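Local coordinates for protein glycosyltransferase (Streptomyces viridochromogenes, PDB 2IUY) that probably transfers a sugar from a nucleotide-activated donor, as a GT-B enzyme of family GT4 involved in biosynthesis of the antibiotic avilamycin A, at residues A83-V88 with P103-I108; L236-A241 with V269-G274; P253-V258 with A277-S282. All blocks are in the same frame, centred on the assembly; numbering follows the deposited sequence.

How the contacts relate
Two Rossmann-like sheets, one in each half of a GT-B fold, use the same strand order, and the three contacts sample both. Contact 1 pairs neighbouring strands of the N-terminal sheet and lies away from the UDP site; contacts 2 and 3 belong to the C-terminal half, their centres about 9 Å apart, whereas contacts 1 and 2 have centres about 36 Å apart. All three are largely buried. Contacts 1 and 2 start from parallel backbone pairing, but contact 2 adds polar side-chain bonds where its strands give way to loops. Contact 3 is apolar packing of two short helical segments. Contacts 2 and 3 touch directly, Ala237 meeting Val257 and Val258, and their segments alternate along the chain.

Contact 1 (A83-V88 with P103-I108); sequences ADVDVV and PGTAFI
Val87 and Val88 pair in parallel with Ala106 and Phe107, and three backbone hydrogen bonds knit the strands: Ala106 N to Asp86 O, Val88 N to Ala106 O and Ile108 N to Val88 O, each 2.9 Å. The last two are nearly straight at hydrogen, both 174°, while the first is somewhat less straight, 164°. On the face that carries Val88 and Phe107, the valine uses both methyls. Its CG1 rests 3.9 Å from both Phe107 CD1 and Phe107 CE1, the side chains running obliquely to each other, while CG2 turns back to meet Thr105 CG2 at 4.0 Å. Phe107 has CG opposite its backbone N (chi1 -176°), which carries the ring forward beside the carbonyl of Val88. On the face that carries Val87 and Ala106, Val87 CG1 touches Ile108 CG2 at 3.8 Å, and Tyr332 of helix 321-336 covers both residues. Before the ladder begins, Thr105 OG1 lies 3.3 Å from Val85 O, a weak and unsettled bond, since Pro102 O can also take the proton. The Asp86 carboxylate, through OD2, bonds Lys5 N on strand 5-9. The cohesion of these two neighbouring interior strands therefore rests on backbone bonding and apolar packing on both faces, with polar side chains confined to the end where the strands begin.

Contact 2 (L236-A241 with V269-G274); sequences LAMSQA and VGTGNG
Leu236 and Val269 lie side by side and point the same way from adjacent parallel strands, with Leu236 CD2 3.8 Å from Val269 CB. In the backbone, Ala237 N bonds Val269 O at 2.9 Å, and the ladder ends in a more bent bond of 3.2 Å from Thr271 N to Ala237 O. Selenomethionine Met238 is bent at both chi2 and chi3, which brings its SE to 3.8 Å from Val269 O and near Gly270 CA. Beyond the strands Thr271 takes over. Its hydroxyl sits between backbone N and carbonyl carbon (chi1 61°) and gives its proton to Ser239 O at 2.7 Å, in the carbonyl plane and on a lone pair. The methyl of the same residue meets Gln240 NE2 at 3.5 Å, the two side chains crossing at about a right angle; that amide is already turned back on its own loop, bonding Met238 O at 2.7 Å from above the carbonyl plane. Asn273 packs its CB 3.4 Å from Ser239 O and its ND2 against Ala241 CB. Its amide is gripped at both ends, OD1 by Glu252 N and ND2 by Trp250 O and Tyr289 OH, while Ser239 OG bonds the carboxylate of Glu252. Strands 234-237 and 268-270 are the two strands of a beta-alpha-beta unit through helix 256-263; helix 177-187 covers Leu236, Met238 and Val269, and Lys175 and Val257, which bind UDP, adjoin Ser239 and Ala237.

Contact 3 (P253-V258 with A277-S282); sequences PGATVV and AEIVPS
Val258 and Ile279 bring together helices 256-263 and 276-279 in the C-terminal Rossmann-like half of the GT-B fold, the first helix being the crossover of a beta-alpha-beta unit. Apolar contact dominates. Ile279 makes most of the contact: its CG1 lies between backbone N and carbonyl carbon (chi1 58°) and the chain runs on extended, so that CD1 is carried across to the other segment. There it meets the branch point of the valine, 3.7 Å from Val258 CB, with both valine methyls close around it, and it also nears Ala255 CB at 4.3 Å. The two side chains approach obliquely. A second apolar touch, Val258 CG2 to Val280 CG2 at 4.1 Å, joins side chains set at about a right angle, so one valine serves two successive residues of the partner segment. Trp319 of helix 308-319 touches both Val258 and Ile279, and Leu276 adds to the apolar surroundings of Val258 and Ala255.

The two segments share no hydrogen bonds; within 253-258, Val258 N bonds Ala255 O at 3.0 Å, near the N-terminal end of helix 256-263. The same segment carries Thr256 and Val257, which bind UDP. Glu278 is tied to another part of the chain, its two carboxylate oxygens accepting from the backbone N atoms of Arg128 and Ala129. The nearest approach between the segments sets a methyl against a carbonyl: Ile279 CD1 is 3.4 Å from Gly254 O.

Contact 1 (A83-V88 with P103-I108)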
loop_
_atom_site.group_PDB
_atom_site.type_symbol
_atom_site.label_atom_id
_atom_site.label_comp_id
_atom_site.label_asym_id
_atom_site.label_seq_id
_atom_site.Cartn_x
_atom_site.Cartn_y
_atom_site.Cartn_z
ATOM N N ALA A 83 -7.111 20.944 18.031
ATOM C CA ALA A 83 -6.549 21.312 16.723
ATOM C C ALA A 83 -7.544 22.135 15.952
ATOM O O ALA A 83 -8.757 21.870 15.970
ATOM C CB ALA A 83 -6.118 20.070 15.898
ATOM N N ASP A 84 -7.021 23.181 15.321
ATOM C CA ASP A 84 -7.754 23.897 14.323
ATOM C C ASP A 84 -7.506 23.291 12.921
ATOM O O ASP A 84 -6.796 23.855 12.115
ATOM C CB ASP A 84 -7.344 25.379 14.380
ATOM C CG ASP A 84 -8.202 26.274 13.483
ATOM O OD1 ASP A 84 -9.297 25.843 13.058
ATOM O OD2 ASP A 84 -7.789 27.428 13.232
ATOM N N VAL A 85 -8.107 22.142 12.607
ATOM C CA VAL A 85 -7.975 21.602 11.229
ATOM C C VAL A 85 -9.345 21.411 10.644
ATOM O O VAL A 85 -10.300 21.319 11.392
ATOM C CB VAL A 85 -7.192 20.272 11.159
ATOM C CG1 VAL A 85 -5.701 20.483 11.491
ATOM C CG2 VAL A 85 -7.841 19.176 12.025
ATOM N N ASP A 86 -9.467 21.332 9.324
ATOM C CA ASP A 86 -10.781 21.153 8.743
ATOM C C ASP A 86 -11.218 19.676 8.689
ATOM O O ASP A 86 -12.421 19.378 8.709
ATOM C CB ASP A 86 -10.842 21.754 7.353
ATOM C CG ASP A 86 -10.483 23.243 7.341
ATOM O OD1 ASP A 86 -11.242 24.073 7.923
ATOM O OD2 ASP A 86 -9.391 23.558 6.816
ATOM N N VAL A 87 -10.227 18.785 8.633
ATOM C CA VAL A 87 -10.417 17.378 8.283
ATOM C C VAL A 87 -9.410 16.573 9.073
ATOM O O VAL A 87 -8.215 16.907 9.095
ATOM C CB VAL A 87 -10.096 17.116 6.740
ATOM C CG1 VAL A 87 -10.176 15.619 6.384
ATOM C CG2 VAL A 87 -11.024 17.927 5.809
ATOM N N VAL A 88 -9.899 15.522 9.722
ATOM C CA VAL A 88 -9.047 14.462 10.259
ATOM C C VAL A 88 -9.237 13.232 9.392
ATOM O O VAL A 88 -10.308 12.696 9.329
ATOM C CB VAL A 88 -9.385 14.131 11.739
ATOM C CG1 VAL A 88 -8.632 12.887 12.249
ATOM C CG2 VAL A 88 -9.058 15.349 12.621
ATOM N N PRO A 103 -16.159 21.241 17.003
ATOM C CA PRO A 103 -17.273 21.364 16.053
ATOM C C PRO A 103 -16.751 21.878 14.735
ATOM O O PRO A 103 -15.889 22.744 14.706
ATOM C CB PRO A 103 -18.172 22.446 16.679
ATOM C CG PRO A 103 -17.711 22.609 18.102
ATOM C CD PRO A 103 -16.338 22.059 18.227
ATOM N N GLY A 104 -17.250 21.339 13.639
ATOM C CA GLY A 104 -16.846 21.810 12.333
ATOM C C GLY A 104 -15.798 20.904 11.703
ATOM O O GLY A 104 -15.559 20.965 10.490
ATOM N N THR A 105 -15.168 20.058 12.504
ATOM C CA THR A 105 -14.105 19.201 11.975
ATOM C C THR A 105 -14.706 17.932 11.348
ATOM O O THR A 105 -15.394 17.176 12.014
ATOM C CB THR A 105 -13.017 18.869 13.059
ATOM O OG1 THR A 105 -12.502 20.094 13.576
ATOM C CG2 THR A 105 -11.862 18.128 12.434
ATOM N N ALA A 106 -14.414 17.698 10.060
ATOM C CA ALA A 106 -14.868 16.473 9.377
ATOM C C ALA A 106 -13.961 15.301 9.738
ATOM O O ALA A 106 -12.752 15.462 9.937
ATOM C CB ALA A 106 -14.864 16.681 7.818
ATOM N N PHE A 107 -14.555 14.120 9.824
ATOM C CA PHE A 107 -13.785 12.911 10.067
ATOM C C PHE A 107 -13.935 11.951 8.866
ATOM O O PHE A 107 -15.052 11.638 8.424
ATOM C CB PHE A 107 -14.192 12.236 11.378
ATOM C CG PHE A 107 -13.361 11.048 11.705
ATOM C CD1 PHE A 107 -12.106 11.196 12.320
ATOM C CD2 PHE A 107 -13.803 9.765 11.370
ATOM C CE1 PHE A 107 -11.319 10.069 12.604
ATOM C CE2 PHE A 107 -13.041 8.634 11.674
ATOM C CZ PHE A 107 -11.794 8.786 12.263
ATOM N N ILE A 108 -12.788 11.532 8.328
ATOM C CA ILE A 108 -12.745 10.586 7.209
ATOM C C ILE A 108 -11.674 9.531 7.465
ATOM O O ILE A 108 -10.660 9.800 8.130
ATOM C CB ILE A 108 -12.499 11.330 5.810
ATOM C CG1 ILE A 108 -12.798 10.387 4.619
ATOM C CG2 ILE A 108 -11.087 11.998 5.741
ATOM C CD1 ILE A 108 -12.895 11.097 3.234
#

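Contact 2 (L236-A241 with V269-G274)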
loop_
_atom_site.group_PDB
_atom_site.type_symbol
_atom_site.label_atom_id
_atom_site.label_comp_id
_atom_site.label_asym_id
_atom_site.label_seq_id
_atom_site.Cartn_x
_atom_site.Cartn_y
_atom_site.Cartn_z
ATOM N N LEU A 236 5.637 -9.997 -8.396
ATOM C CA LEU A 236 4.661 -11.043 -8.157
ATOM C C LEU A 236 3.899 -10.663 -6.884
ATOM O O LEU A 236 4.478 -10.558 -5.777
ATOM C CB LEU A 236 5.379 -12.392 -7.982
ATOM C CG LEU A 236 6.386 -12.851 -9.054
ATOM C CD1 LEU A 236 6.831 -14.352 -8.800
ATOM C CD2 LEU A 236 5.843 -12.701 -10.496
ATOM N N ALA A 237 2.614 -10.398 -7.057
ATOM C CA ALA A 237 1.720 -10.048 -5.942
ATOM C C ALA A 237 0.710 -11.176 -5.824
ATOM O O ALA A 237 -0.292 -11.203 -6.533
ATOM C CB ALA A 237 1.020 -8.712 -6.241
HETATM N N MSE A 238 0.983 -12.123 -4.928
HETATM C CA MSE A 238 0.342 -13.458 -4.989
HETATM C C MSE A 238 -0.491 -13.767 -3.776
HETATM O O MSE A 238 -0.516 -14.900 -3.330
HETATM C CB MSE A 238 1.429 -14.536 -5.137
HETATM C CG MSE A 238 2.403 -14.316 -6.303
HETATM SE SE MSE A 238 1.593 -14.382 -8.036
HETATM C CE MSE A 238 1.324 -16.353 -8.143
ATOM N N SER A 239 -1.201 -12.758 -3.276
ATOM C CA SER A 239 -2.016 -12.889 -2.090
ATOM C C SER A 239 -2.968 -14.065 -2.293
ATOM O O SER A 239 -3.453 -14.287 -3.402
ATOM C CB SER A 239 -2.747 -11.581 -1.756
ATOM O OG SER A 239 -1.820 -10.553 -1.416
ATOM N N GLN A 240 -3.178 -14.833 -1.223
ATOM C CA GLN A 240 -3.918 -16.085 -1.284
ATOM C C GLN A 240 -5.177 -15.987 -0.445
ATOM O O GLN A 240 -5.221 -15.316 0.584
ATOM C CB GLN A 240 -3.041 -17.267 -0.794
ATOM C CG GLN A 240 -1.771 -17.528 -1.643
ATOM C CD GLN A 240 -2.064 -18.002 -3.070
ATOM O OE1 GLN A 240 -2.753 -19.004 -3.279
ATOM N NE2 GLN A 240 -1.489 -17.309 -4.060
ATOM N N ALA A 241 -6.236 -16.637 -0.893
ATOM C CA ALA A 241 -7.470 -16.611 -0.122
ATOM C C ALA A 241 -7.442 -17.676 0.996
ATOM O O ALA A 241 -7.948 -18.797 0.867
ATOM C CB ALA A 241 -8.693 -16.730 -1.035
ATOM N N VAL A 269 2.648 -9.706 -12.137
ATOM C CA VAL A 269 1.812 -10.906 -12.151
ATOM C C VAL A 269 1.162 -11.036 -10.769
ATOM O O VAL A 269 1.855 -11.007 -9.783
ATOM C CB VAL A 269 2.652 -12.180 -12.415
ATOM C CG1 VAL A 269 1.767 -13.466 -12.231
ATOM C CG2 VAL A 269 3.299 -12.104 -13.766
ATOM N N GLY A 270 -0.155 -11.176 -10.701
ATOM C CA GLY A 270 -0.791 -11.427 -9.428
ATOM C C GLY A 270 -1.923 -12.459 -9.502
ATOM O O GLY A 270 -2.334 -12.873 -10.567
ATOM N N THR A 271 -2.408 -12.855 -8.344
ATOM C CA THR A 271 -3.657 -13.574 -8.234
ATOM C C THR A 271 -4.812 -12.568 -8.384
ATOM O O THR A 271 -4.558 -11.382 -8.614
ATOM C CB THR A 271 -3.755 -14.251 -6.874
ATOM O OG1 THR A 271 -3.706 -13.226 -5.862
ATOM C CG2 THR A 271 -2.592 -15.245 -6.693
ATOM N N GLY A 272 -6.052 -13.064 -8.309
ATOM C CA GLY A 272 -7.235 -12.224 -8.338
ATOM C C GLY A 272 -7.767 -11.905 -6.949
ATOM O O GLY A 272 -8.897 -11.422 -6.800
ATOM N N ASN A 273 -6.963 -12.178 -5.920
ATOM C CA ASN A 273 -7.365 -11.927 -4.547
ATOM C C ASN A 273 -7.685 -10.474 -4.220
ATOM O O ASN A 273 -6.844 -9.562 -4.474
ATOM C CB ASN A 273 -6.302 -12.411 -3.563
ATOM C CG ASN A 273 -6.798 -12.377 -2.143
ATOM O OD1 ASN A 273 -6.537 -11.414 -1.385
ATOM N ND2 ASN A 273 -7.592 -13.390 -1.785
ATOM N N GLY A 274 -8.872 -10.256 -3.625
ATOM C CA GLY A 274 -9.216 -8.921 -3.113
ATOM C C GLY A 274 -9.075 -7.866 -4.201
ATOM O O GLY A 274 -9.508 -8.061 -5.308
#

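Contact 3 (P253-V258 with A277-S282)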
loop_
_atom_site.group_PDB
_atom_site.type_symbol
_atom_site.label_atom_id
_atom_site.label_comp_id
_atom_site.label_asym_id
_atom_site.label_seq_id
_atom_site.Cartn_x
_atom_site.Cartn_y
_atom_site.Cartn_z
ATOM N N PRO A 253 -6.577 -5.700 0.716
ATOM C CA PRO A 253 -7.285 -4.396 0.596
ATOM C C PRO A 253 -6.949 -3.482 -0.593
ATOM O O PRO A 253 -7.896 -3.012 -1.291
ATOM C CB PRO A 253 -7.004 -3.684 1.933
ATOM C CG PRO A 253 -6.492 -4.746 2.856
ATOM C CD PRO A 253 -5.941 -5.875 2.031
ATOM N N GLY A 254 -5.643 -3.259 -0.829
ATOM C CA GLY A 254 -5.181 -2.308 -1.809
ATOM C C GLY A 254 -3.847 -2.575 -2.495
ATOM O O GLY A 254 -3.604 -2.041 -3.601
ATOM N N ALA A 255 -2.978 -3.380 -1.871
ATOM C CA ALA A 255 -1.741 -3.864 -2.509
ATOM C C ALA A 255 -0.884 -2.746 -3.102
ATOM O O ALA A 255 -0.775 -2.574 -4.311
ATOM C CB ALA A 255 -2.029 -4.942 -3.572
ATOM N N THR A 256 -0.298 -1.975 -2.215
ATOM C CA THR A 256 0.523 -0.840 -2.564
ATOM C C THR A 256 1.651 -1.251 -3.546
ATOM O O THR A 256 2.000 -0.498 -4.442
ATOM C CB THR A 256 1.101 -0.219 -1.248
ATOM O OG1 THR A 256 1.738 1.060 -1.532
ATOM C CG2 THR A 256 2.096 -1.171 -0.612
ATOM N N VAL A 257 2.176 -2.475 -3.413
ATOM C CA VAL A 257 3.302 -2.917 -4.273
ATOM C C VAL A 257 2.940 -2.893 -5.759
ATOM O O VAL A 257 3.813 -2.742 -6.581
ATOM C CB VAL A 257 3.834 -4.352 -3.897
ATOM C CG1 VAL A 257 2.898 -5.480 -4.456
ATOM C CG2 VAL A 257 5.299 -4.522 -4.340
ATOM N N VAL A 258 1.650 -3.019 -6.084
ATOM C CA VAL A 258 1.201 -2.993 -7.484
ATOM C C VAL A 258 1.471 -1.614 -8.138
ATOM O O VAL A 258 2.072 -1.528 -9.232
ATOM C CB VAL A 258 -0.307 -3.393 -7.631
ATOM C CG1 VAL A 258 -0.822 -3.239 -9.122
ATOM C CG2 VAL A 258 -0.550 -4.832 -7.196
ATOM N N ALA A 277 -7.665 -8.427 -8.407
ATOM C CA ALA A 277 -8.536 -8.579 -9.584
ATOM C C ALA A 277 -8.788 -7.231 -10.319
ATOM O O ALA A 277 -8.985 -7.201 -11.535
ATOM C CB ALA A 277 -9.875 -9.259 -9.159
ATOM N N GLU A 278 -8.781 -6.143 -9.567
ATOM C CA GLU A 278 -9.172 -4.797 -10.052
ATOM C C GLU A 278 -8.011 -4.026 -10.650
ATOM O O GLU A 278 -8.189 -3.268 -11.621
ATOM C CB GLU A 278 -9.812 -3.981 -8.898
ATOM C CG GLU A 278 -11.263 -4.449 -8.510
ATOM C CD GLU A 278 -11.718 -3.902 -7.144
ATOM O OE1 GLU A 278 -11.697 -2.677 -6.946
ATOM O OE2 GLU A 278 -12.056 -4.698 -6.252
ATOM N N ILE A 279 -6.818 -4.232 -10.083
ATOM C CA ILE A 279 -5.668 -3.401 -10.431
ATOM C C ILE A 279 -4.581 -4.073 -11.224
ATOM O O ILE A 279 -3.934 -3.421 -12.026
ATOM C CB ILE A 279 -5.057 -2.657 -9.185
ATOM C CG1 ILE A 279 -4.602 -3.636 -8.062
ATOM C CG2 ILE A 279 -6.084 -1.714 -8.603
ATOM C CD1 ILE A 279 -3.862 -2.848 -6.907
ATOM N N VAL A 280 -4.379 -5.367 -10.997
ATOM C CA VAL A 280 -3.332 -6.128 -11.700
ATOM C C VAL A 280 -3.492 -6.142 -13.227
ATOM O O VAL A 280 -2.504 -5.897 -13.925
ATOM C CB VAL A 280 -3.127 -7.543 -11.127
ATOM C CG1 VAL A 280 -2.110 -8.361 -11.972
ATOM C CG2 VAL A 280 -2.641 -7.414 -9.633
ATOM N N PRO A 281 -4.732 -6.343 -13.740
ATOM C CA PRO A 281 -4.889 -6.402 -15.205
ATOM C C PRO A 281 -4.501 -5.079 -15.881
ATOM O O PRO A 281 -4.099 -5.072 -17.041
ATOM C CB PRO A 281 -6.384 -6.682 -15.401
ATOM C CG PRO A 281 -6.820 -7.329 -14.085
ATOM C CD PRO A 281 -6.031 -6.533 -13.067
ATOM N N SER A 282 -4.570 -3.980 -15.154
ATOM C CA SER A 282 -4.179 -2.689 -15.733
ATOM C C SER A 282 -2.687 -2.605 -16.009
ATOM O O SER A 282 -2.255 -1.778 -16.805
ATOM C CB SER A 282 -4.574 -1.540 -14.797
ATOM O OG SER A 282 -5.965 -1.472 -14.657
#